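Local structure of mandelate racemase/muconate lactonizing enzyme family protein (Bradyrhizobium sp. ORS 278, 3TOY) at residues Arg35-Pro40 against Ser375-Tyr380; Arg46-Val51 against Asn221-Pro226; Met217-Gln222 against Trp243-Val248. The protein belongs to the mandelate racemase/muconate lactonizing enzyme family of the enolase superfamily, whose modified TIM barrel carries a metal site beside an N-terminal capping domain. All blocks are in the same frame, centred on the assembly; numbering follows the deposited sequence. Where two conformers were deposited one is given.

The three contacts run from the N-terminal sheet to the metal site of the barrel. Contact 1 and contact 2 both use strand 29-47: the first packs its middle against the C-terminal helix 374-380, the second places its far end against the loop that follows barrel strand 215-219, with centres about 28 Å apart. Contacts 2 and 3 share Asn221 and Gln222, and their centres are about 8 Å apart. They also meet where Leu224 N lies 3.1 Å from Pro247 O, a probable hydrogen bond. Contact 3 carries two carboxylate ligands of a calcium ion, and Asn221 binds the acetate on that metal. Contact 1 lies remote, its centre about 31 Å from that of contact 3.

Contact 1: residues Arg35-Pro40 against Ser375-Tyr380; sequences RAVITP and SAVAKY
Tyr380 lays one face of its ring over Pro40 CD, which sits 3.7 Å from the ring centroid and close to the ring normal, a CH-pi contact. This is where the last turn of the C-terminal helix 374-380 crosses strand 29-47 of the antiparallel N-terminal sheet, the axes of segments 35-40 and 375-380 standing at 88° to one another. The chain thus returns from the barrel to pack on the domain where it began, and it continues into strand 381-382, the neighbour of 29-47 in the sheet. With CG opposite its carbonyl carbon (chi1 -58°), Tyr380 turns its ring along the strand toward Pro40, while Lys379 CG lies over the opposite face. Tyr380 CB sits 3.5 Å from Ile38 O. Further back, Val37 fits between the two helix residues that face the strand: its CB is 4.2 Å from Tyr380 CB and its CG1 4.1 Å from Val377 CG1. That same methyl of Val377 lies over one face of the Arg35 guanidinium, 3.4 Å from Arg35 NH1, whose charge is met by Glu374 in a salt bridge. Where the helix ends, the Tyr380 carbonyl is gripped from the strand: Ile38 N donates to Tyr380 O at 3.0 Å, nearly straight at 165°, and Val37 CA adds a CA-H...O contact to the same oxygen.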
# COMPACT_ATOMS: atom_id res chain seq x y z
N ARG A 35 27.28 -40.93 11.86
CA ARG A 35 26.76 -41.93 12.77
C ARG A 35 25.53 -41.43 13.51
O ARG A 35 25.46 -40.25 13.87
CB ARG A 35 27.83 -42.36 13.78
CG ARG A 35 29.08 -42.99 13.14
CD ARG A 35 30.14 -43.27 14.21
NE ARG A 35 30.82 -42.06 14.64
CZ ARG A 35 31.67 -41.99 15.67
NH1 ARG A 35 31.95 -43.09 16.37
NH2 ARG A 35 32.24 -40.84 15.98
N ALA A 36 24.59 -42.32 13.76
CA ALA A 36 23.39 -42.00 14.52
C ALA A 36 23.53 -42.42 15.99
O ALA A 36 23.98 -43.53 16.28
CB ALA A 36 22.18 -42.68 13.88
N VAL A 37 23.13 -41.55 16.91
CA VAL A 37 23.08 -41.90 18.32
C VAL A 37 21.77 -41.45 18.92
O VAL A 37 21.12 -40.53 18.40
CB VAL A 37 24.22 -41.29 19.14
CG1 VAL A 37 25.58 -41.80 18.65
CG2 VAL A 37 24.20 -39.76 19.07
N ILE A 38 21.36 -42.09 20.00
CA ILE A 38 20.25 -41.60 20.79
C ILE A 38 20.72 -41.40 22.22
O ILE A 38 20.94 -42.36 22.97
CB ILE A 38 19.04 -42.55 20.73
CG1 ILE A 38 18.65 -42.79 19.26
CG2 ILE A 38 17.88 -41.98 21.53
CD1 ILE A 38 17.46 -43.69 19.09
N THR A 39 20.89 -40.14 22.60
CA THR A 39 21.40 -39.80 23.91
C THR A 39 20.28 -39.74 24.93
O THR A 39 19.14 -39.44 24.59
CB THR A 39 22.10 -38.44 23.90
OG1 THR A 39 21.17 -37.43 23.47
CG2 THR A 39 23.29 -38.46 22.95
N PRO A 40 20.60 -40.04 26.20
CA PRO A 40 19.58 -39.95 27.23
C PRO A 40 19.33 -38.50 27.64
O PRO A 40 20.23 -37.67 27.53
CB PRO A 40 20.20 -40.73 28.40
CG PRO A 40 21.66 -40.60 28.20
CD PRO A 40 21.88 -40.56 26.71
N SER A 375 33.71 -43.45 23.72
CA SER A 375 33.14 -44.51 24.54
C SER A 375 31.63 -44.27 24.71
O SER A 375 30.83 -45.19 24.67
CB SER A 375 33.88 -44.65 25.88
OG SER A 375 33.47 -43.68 26.84
N ALA A 376 31.25 -43.01 24.84
CA ALA A 376 29.84 -42.67 24.95
C ALA A 376 29.11 -42.86 23.60
O ALA A 376 27.99 -43.39 23.57
CB ALA A 376 29.66 -41.25 25.49
N VAL A 377 29.74 -42.46 22.51
CA VAL A 377 29.17 -42.70 21.18
C VAL A 377 28.89 -44.20 21.00
O VAL A 377 27.80 -44.59 20.60
CB VAL A 377 30.07 -42.17 20.04
CG1 VAL A 377 29.56 -42.62 18.69
CG2 VAL A 377 30.16 -40.64 20.09
N ALA A 378 29.87 -45.03 21.32
CA ALA A 378 29.67 -46.47 21.24
C ALA A 378 28.46 -46.92 22.06
O ALA A 378 27.65 -47.73 21.62
CB ALA A 378 30.93 -47.21 21.70
N LYS A 379 28.33 -46.38 23.27
CA LYS A 379 27.22 -46.73 24.15
C LYS A 379 25.86 -46.37 23.55
O LYS A 379 24.90 -47.13 23.66
CB LYS A 379 27.41 -46.02 25.50
CG LYS A 379 26.47 -46.46 26.61
CD LYS A 379 26.86 -45.78 27.92
CE LYS A 379 26.37 -46.54 29.13
NZ LYS A 379 24.90 -46.75 29.12
N TYR A 380 25.78 -45.20 22.92
CA TYR A 380 24.47 -44.68 22.46
C TYR A 380 24.19 -44.80 20.96
O TYR A 380 23.10 -44.45 20.49
CB TYR A 380 24.31 -43.23 22.89
CG TYR A 380 24.40 -43.08 24.38
CD1 TYR A 380 23.55 -43.80 25.22
CD2 TYR A 380 25.33 -42.23 24.96
CE1 TYR A 380 23.63 -43.68 26.59
CE2 TYR A 380 25.41 -42.09 26.34
CZ TYR A 380 24.57 -42.83 27.14
OH TYR A 380 24.64 -42.71 28.50

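Contact 2: residues Arg46-Val51 against Asn221-Pro226; sequences RNAFGV and NQSLDP. With P4C (O-acetaldehydyl-hexaethylene glycol), chain N; ACT (acetate ion), chain F.
The turn between strands 29-47 and 50-64 of the N-terminal domain meets the loop after barrel strand 215-219, beside the metal site. Ala48 and Ser223 touch through their beta carbons, a tight 3.3 Å from Ala48 CB to Ser223 CB, while Ser223 OG bonds back to Phe220 O. Phe49 brings its ring edge to the loop backbone: CE2 is 3.2 Å from Asn221 O, and Gln222 O also lies near the ring plane. The turn is braced from within by Asn47, its CG tucked between its backbone N and carbonyl carbon (chi1 64°). Asn47 OD1 accepts from Phe49 N at 2.7 Å, in the carbonyl plane, forming an Asx turn. Asn47 CB rests 3.7 Å from Asn221 OD1, and a water that accepts from Ala48 N lies 3.0 Å from Asn221 OD1 and can donate to it. Asn221 ND2 donates to acetate OXT at 3.0 Å and 165°. Leu116 of a second subunit packs on both asparagines. Asp225 OD1 accepts from O1 of the o-acetaldehydyl-hexaethylene glycol and caps Glu228 N. No hydrogen bond joins the segments directly; packing and a probable water bridge link them, the Asn221 amide turning its nitrogen to the acetate.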
# COMPACT_ATOMS: atom_id res chain seq x y z
N ARG A 46 8.08 -32.05 27.32
CA ARG A 46 6.75 -32.14 26.74
C ARG A 46 6.43 -30.87 25.96
O ARG A 46 6.64 -29.76 26.45
CB ARG A 46 5.72 -32.38 27.84
CG ARG A 46 4.28 -32.05 27.45
CD ARG A 46 3.68 -33.05 26.48
NE ARG A 46 2.33 -32.63 26.09
CZ ARG A 46 1.68 -33.07 25.02
NH1 ARG A 46 2.25 -33.96 24.22
NH2 ARG A 46 0.46 -32.62 24.76
N ASN A 47 5.91 -31.05 24.75
CA ASN A 47 5.46 -29.91 23.94
C ASN A 47 4.03 -30.11 23.46
O ASN A 47 3.40 -31.12 23.79
CB ASN A 47 6.41 -29.61 22.77
CG ASN A 47 6.49 -30.74 21.75
OD1 ASN A 47 5.53 -31.01 21.01
ND2 ASN A 47 7.67 -31.39 21.66
N ALA A 48 3.51 -29.15 22.69
CA ALA A 48 2.11 -29.23 22.23
C ALA A 48 1.85 -30.40 21.29
O ALA A 48 0.70 -30.82 21.12
CB ALA A 48 1.68 -27.89 21.57
N PHE A 49 2.90 -30.92 20.65
CA PHE A 49 2.71 -32.00 19.66
C PHE A 49 3.17 -33.39 20.11
O PHE A 49 2.98 -34.37 19.39
CB PHE A 49 3.36 -31.65 18.32
CG PHE A 49 2.52 -30.75 17.48
CD1 PHE A 49 1.54 -31.29 16.65
CD2 PHE A 49 2.68 -29.37 17.54
CE1 PHE A 49 0.73 -30.47 15.87
CE2 PHE A 49 1.87 -28.54 16.76
CZ PHE A 49 0.90 -29.09 15.93
N GLY A 50 3.77 -33.47 21.29
CA GLY A 50 4.27 -34.75 21.78
C GLY A 50 5.32 -34.53 22.84
O GLY A 50 5.32 -33.52 23.54
N VAL A 51 6.23 -35.49 22.95
CA VAL A 51 7.25 -35.41 23.98
C VAL A 51 8.58 -35.77 23.34
O VAL A 51 8.67 -36.72 22.58
CB VAL A 51 6.94 -36.38 25.16
CG1 VAL A 51 8.03 -36.30 26.21
CG2 VAL A 51 5.59 -36.05 25.78
N ASN A 221 5.05 -23.90 19.97
CA ASN A 221 5.39 -24.96 19.02
C ASN A 221 4.37 -25.13 17.89
O ASN A 221 4.01 -26.25 17.54
CB ASN A 221 5.63 -26.30 19.75
CG ASN A 221 7.00 -26.35 20.40
OD1 ASN A 221 7.13 -26.18 21.61
ND2 ASN A 221 8.03 -26.51 19.59
N GLN A 222 3.93 -24.01 17.30
CA GLN A 222 3.08 -24.05 16.10
C GLN A 222 1.67 -24.58 16.34
O GLN A 222 0.96 -24.92 15.38
CB GLN A 222 3.71 -24.89 15.00
CG GLN A 222 5.18 -24.56 14.69
CD GLN A 222 5.74 -25.50 13.65
OE1 GLN A 222 5.34 -25.45 12.47
NE2 GLN A 222 6.65 -26.38 14.07
N SER A 223 1.24 -24.61 17.60
CA SER A 223 0.04 -25.37 17.95
C SER A 223 -1.27 -24.60 17.79
O SER A 223 -2.35 -25.20 17.90
CB SER A 223 0.17 -25.93 19.37
OG SER A 223 0.32 -24.86 20.32
N LEU A 224 -1.21 -23.30 17.54
CA LEU A 224 -2.44 -22.50 17.45
C LEU A 224 -2.70 -22.02 16.02
O LEU A 224 -1.81 -22.09 15.19
CB LEU A 224 -2.36 -21.29 18.37
CG LEU A 224 -1.98 -21.58 19.82
CD1 LEU A 224 -1.95 -20.29 20.64
CD2 LEU A 224 -3.03 -22.55 20.39
N ASP A 225 -3.92 -21.54 15.76
CA ASP A 225 -4.20 -20.76 14.55
C ASP A 225 -4.10 -19.27 14.89
O ASP A 225 -3.99 -18.90 16.07
CB ASP A 225 -5.54 -21.14 13.87
CG ASP A 225 -6.77 -20.91 14.75
OD1 ASP A 225 -6.77 -20.05 15.64
OD2 ASP A 225 -7.77 -21.61 14.53
N PRO A 226 -4.08 -18.41 13.87
CA PRO A 226 -3.86 -17.01 14.19
C PRO A 226 -4.90 -16.39 15.12
O PRO A 226 -4.54 -15.66 16.04
CB PRO A 226 -3.84 -16.34 12.82
CG PRO A 226 -3.23 -17.41 11.95
CD PRO A 226 -3.85 -18.68 12.44
O1 P4C N . -9.52 -19.89 16.38
C2 P4C N . -10.73 -20.60 16.09
C3 P4C N . -10.79 -21.83 16.98
O4 P4C N . -10.92 -22.97 16.15
C5 P4C N . -10.60 -24.18 16.82
C6 P4C N . -11.80 -25.10 16.71
O7 P4C N . -12.79 -24.68 17.65
C8 P4C N . -13.98 -25.48 17.53
C9 P4C N . -15.02 -24.98 18.51
O10 P4C N . -14.54 -25.27 19.82
C11 P4C N . -15.53 -24.99 20.79
C12 P4C N . -14.88 -25.06 22.16
O13 P4C N . -13.67 -24.30 22.14
C14 P4C N . -13.09 -24.19 23.44
C15 P4C N . -11.99 -23.15 23.39
O16 P4C N . -12.59 -21.86 23.31
C17 P4C N . -11.74 -20.87 22.74
C18 P4C N . -12.57 -19.60 22.54
O19 P4C N . -12.97 -19.08 23.81
C20 P4C N . -13.86 -17.97 23.70
C21 P4C N . -14.38 -17.56 25.07
O22 P4C N . -15.30 -18.53 25.58
C ACT F . 11.68 -27.09 20.01
O ACT F . 12.91 -26.91 20.23
OXT ACT F . 10.92 -26.14 20.29
CH3 ACT F . 11.15 -28.38 19.45
O HOH W 1 4.42 -26.38 22.94

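Contact 3: residues Met217-Gln222 against Trp243-Val248; sequences MLDFNQ and WIEEPV. With CA (calcium ion), chain E; ACT (acetate ion), chain F.
Asp219 and Glu245 both swing CG away from the backbone N (chi1 -176° and -179°), which carries their carboxylates from adjacent parallel strands to one calcium ion. Asp219 OD2 binds the metal at 2.4 Å and Glu245 OE2 at 2.3 Å; the shared cation probably offsets the repulsion between these two oxygens, their carboxylate planes 35° apart. Glu271, acetate OXT and two waters are further ligands. Asp219 OD1 takes Asn221 N from above its carboxylate plane, an Asx turn, and also accepts from a calcium-bound water that donates to Glu246 OE1 as well. A second-shell bond reaches Glu245: Trp243 NE1 donates along a bent line to the anti lone pair of OE1, which also pairs with Lys188. Met217 CG sits over the five-membered ring of Trp243, 3.4 Å from its centroid; Met217 SD lies farther off, 4.8 Å from the six-membered centroid, a looser Met-aromatic contact. Ile244 CG2 reaches the edge of the Phe220 ring. Glu245 N bonds to Leu218 O at 2.8 Å, and Gln222 N to Glu246 O at 2.7 Å beyond the strands. Metal-binding acids at the C-terminal ends of consecutive strands, here joined by a beta-alpha-beta crossover through helix 226-236, are characteristic of enolase-superfamily barrels.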
# COMPACT_ATOMS: atom_id res chain seq x y z
N MET A 217 9.99 -16.82 28.58
CA MET A 217 9.53 -16.94 27.21
C MET A 217 8.54 -18.07 27.13
O MET A 217 8.62 -19.04 27.91
CB MET A 217 10.71 -17.24 26.27
CG MET A 217 11.67 -16.07 26.06
SD MET A 217 12.86 -15.91 27.40
CE MET A 217 14.39 -15.56 26.49
N LEU A 218 7.60 -17.98 26.18
CA LEU A 218 6.59 -19.04 26.01
C LEU A 218 6.57 -19.55 24.57
O LEU A 218 6.41 -18.77 23.65
CB LEU A 218 5.20 -18.54 26.45
CG LEU A 218 4.02 -19.51 26.29
CD1 LEU A 218 4.24 -20.78 27.13
CD2 LEU A 218 2.68 -18.84 26.71
N ASP A 219 6.75 -20.87 24.40
CA ASP A 219 6.81 -21.49 23.10
C ASP A 219 5.57 -22.33 22.83
O ASP A 219 5.32 -23.31 23.55
CB ASP A 219 8.10 -22.32 23.02
CG ASP A 219 8.34 -22.96 21.66
OD1 ASP A 219 7.53 -22.80 20.73
OD2 ASP A 219 9.39 -23.62 21.52
N PHE A 220 4.78 -21.94 21.83
CA PHE A 220 3.57 -22.67 21.45
C PHE A 220 3.83 -23.81 20.48
O PHE A 220 2.91 -24.59 20.18
CB PHE A 220 2.49 -21.72 20.86
CG PHE A 220 1.76 -20.90 21.89
CD1 PHE A 220 1.00 -21.52 22.88
CD2 PHE A 220 1.81 -19.52 21.86
CE1 PHE A 220 0.32 -20.79 23.83
CE2 PHE A 220 1.11 -18.75 22.83
CZ PHE A 220 0.36 -19.40 23.81
N ASN A 221 5.05 -23.90 19.97
CA ASN A 221 5.39 -24.96 19.02
C ASN A 221 4.37 -25.13 17.89
O ASN A 221 4.01 -26.25 17.54
CB ASN A 221 5.63 -26.30 19.75
CG ASN A 221 7.00 -26.35 20.40
OD1 ASN A 221 7.13 -26.18 21.61
ND2 ASN A 221 8.03 -26.51 19.59
N GLN A 222 3.93 -24.01 17.30
CA GLN A 222 3.08 -24.05 16.10
C GLN A 222 1.67 -24.58 16.34
O GLN A 222 0.96 -24.92 15.38
CB GLN A 222 3.71 -24.89 15.00
CG GLN A 222 5.18 -24.56 14.69
CD GLN A 222 5.74 -25.50 13.65
OE1 GLN A 222 5.34 -25.45 12.47
NE2 GLN A 222 6.65 -26.38 14.07
N TRP A 243 8.91 -13.02 24.96
CA TRP A 243 8.44 -13.33 23.59
C TRP A 243 7.49 -14.51 23.57
O TRP A 243 7.42 -15.30 24.53
CB TRP A 243 9.63 -13.54 22.63
CG TRP A 243 10.41 -14.85 22.70
CD1 TRP A 243 9.92 -16.13 22.69
CD2 TRP A 243 11.84 -14.98 22.67
NE1 TRP A 243 10.97 -17.05 22.68
CE2 TRP A 243 12.15 -16.35 22.67
CE3 TRP A 243 12.89 -14.05 22.65
CZ2 TRP A 243 13.46 -16.81 22.65
CZ3 TRP A 243 14.19 -14.51 22.64
CH2 TRP A 243 14.46 -15.88 22.64
N ILE A 244 6.68 -14.55 22.51
CA ILE A 244 5.82 -15.70 22.21
C ILE A 244 6.40 -16.36 20.98
O ILE A 244 6.53 -15.70 19.93
CB ILE A 244 4.41 -15.23 21.85
CG1 ILE A 244 3.82 -14.46 23.04
CG2 ILE A 244 3.56 -16.44 21.45
CD1 ILE A 244 3.42 -15.36 24.25
N GLU A 245 6.69 -17.66 21.06
CA GLU A 245 7.47 -18.32 20.01
C GLU A 245 6.59 -19.27 19.18
O GLU A 245 5.79 -20.03 19.75
CB GLU A 245 8.63 -19.06 20.69
CG GLU A 245 9.57 -19.80 19.78
CD GLU A 245 10.75 -20.35 20.57
OE1 GLU A 245 11.25 -19.60 21.45
OE2 GLU A 245 11.17 -21.50 20.30
N GLU A 246 6.73 -19.19 17.85
CA GLU A 246 5.95 -20.00 16.90
C GLU A 246 4.50 -20.22 17.32
O GLU A 246 4.08 -21.35 17.56
CB GLU A 246 6.64 -21.34 16.64
CG GLU A 246 7.93 -21.22 15.81
CD GLU A 246 8.38 -22.58 15.25
OE1 GLU A 246 8.42 -23.55 16.04
OE2 GLU A 246 8.67 -22.68 14.05
N PRO A 247 3.71 -19.14 17.38
CA PRO A 247 2.31 -19.29 17.77
C PRO A 247 1.52 -20.15 16.80
O PRO A 247 0.57 -20.80 17.21
CB PRO A 247 1.76 -17.86 17.76
CG PRO A 247 2.72 -17.11 16.87
CD PRO A 247 4.05 -17.73 17.12
N VAL A 248 1.91 -20.15 15.53
CA VAL A 248 1.17 -20.87 14.49
C VAL A 248 2.15 -21.65 13.62
O VAL A 248 3.35 -21.52 13.80
CB VAL A 248 0.30 -19.88 13.66
CG1 VAL A 248 -0.48 -18.96 14.64
CG2 VAL A 248 1.16 -19.03 12.74
CA CA E . 10.96 -23.72 19.71
C ACT F . 11.68 -27.09 20.01
O ACT F . 12.91 -26.91 20.23
OXT ACT F . 10.92 -26.14 20.29
CH3 ACT F . 11.15 -28.38 19.45
O HOH W 2 8.98 -23.39 18.65
O HOH W 3 8.09 -26.11 16.63
O HOH W 4 12.94 -24.32 21.02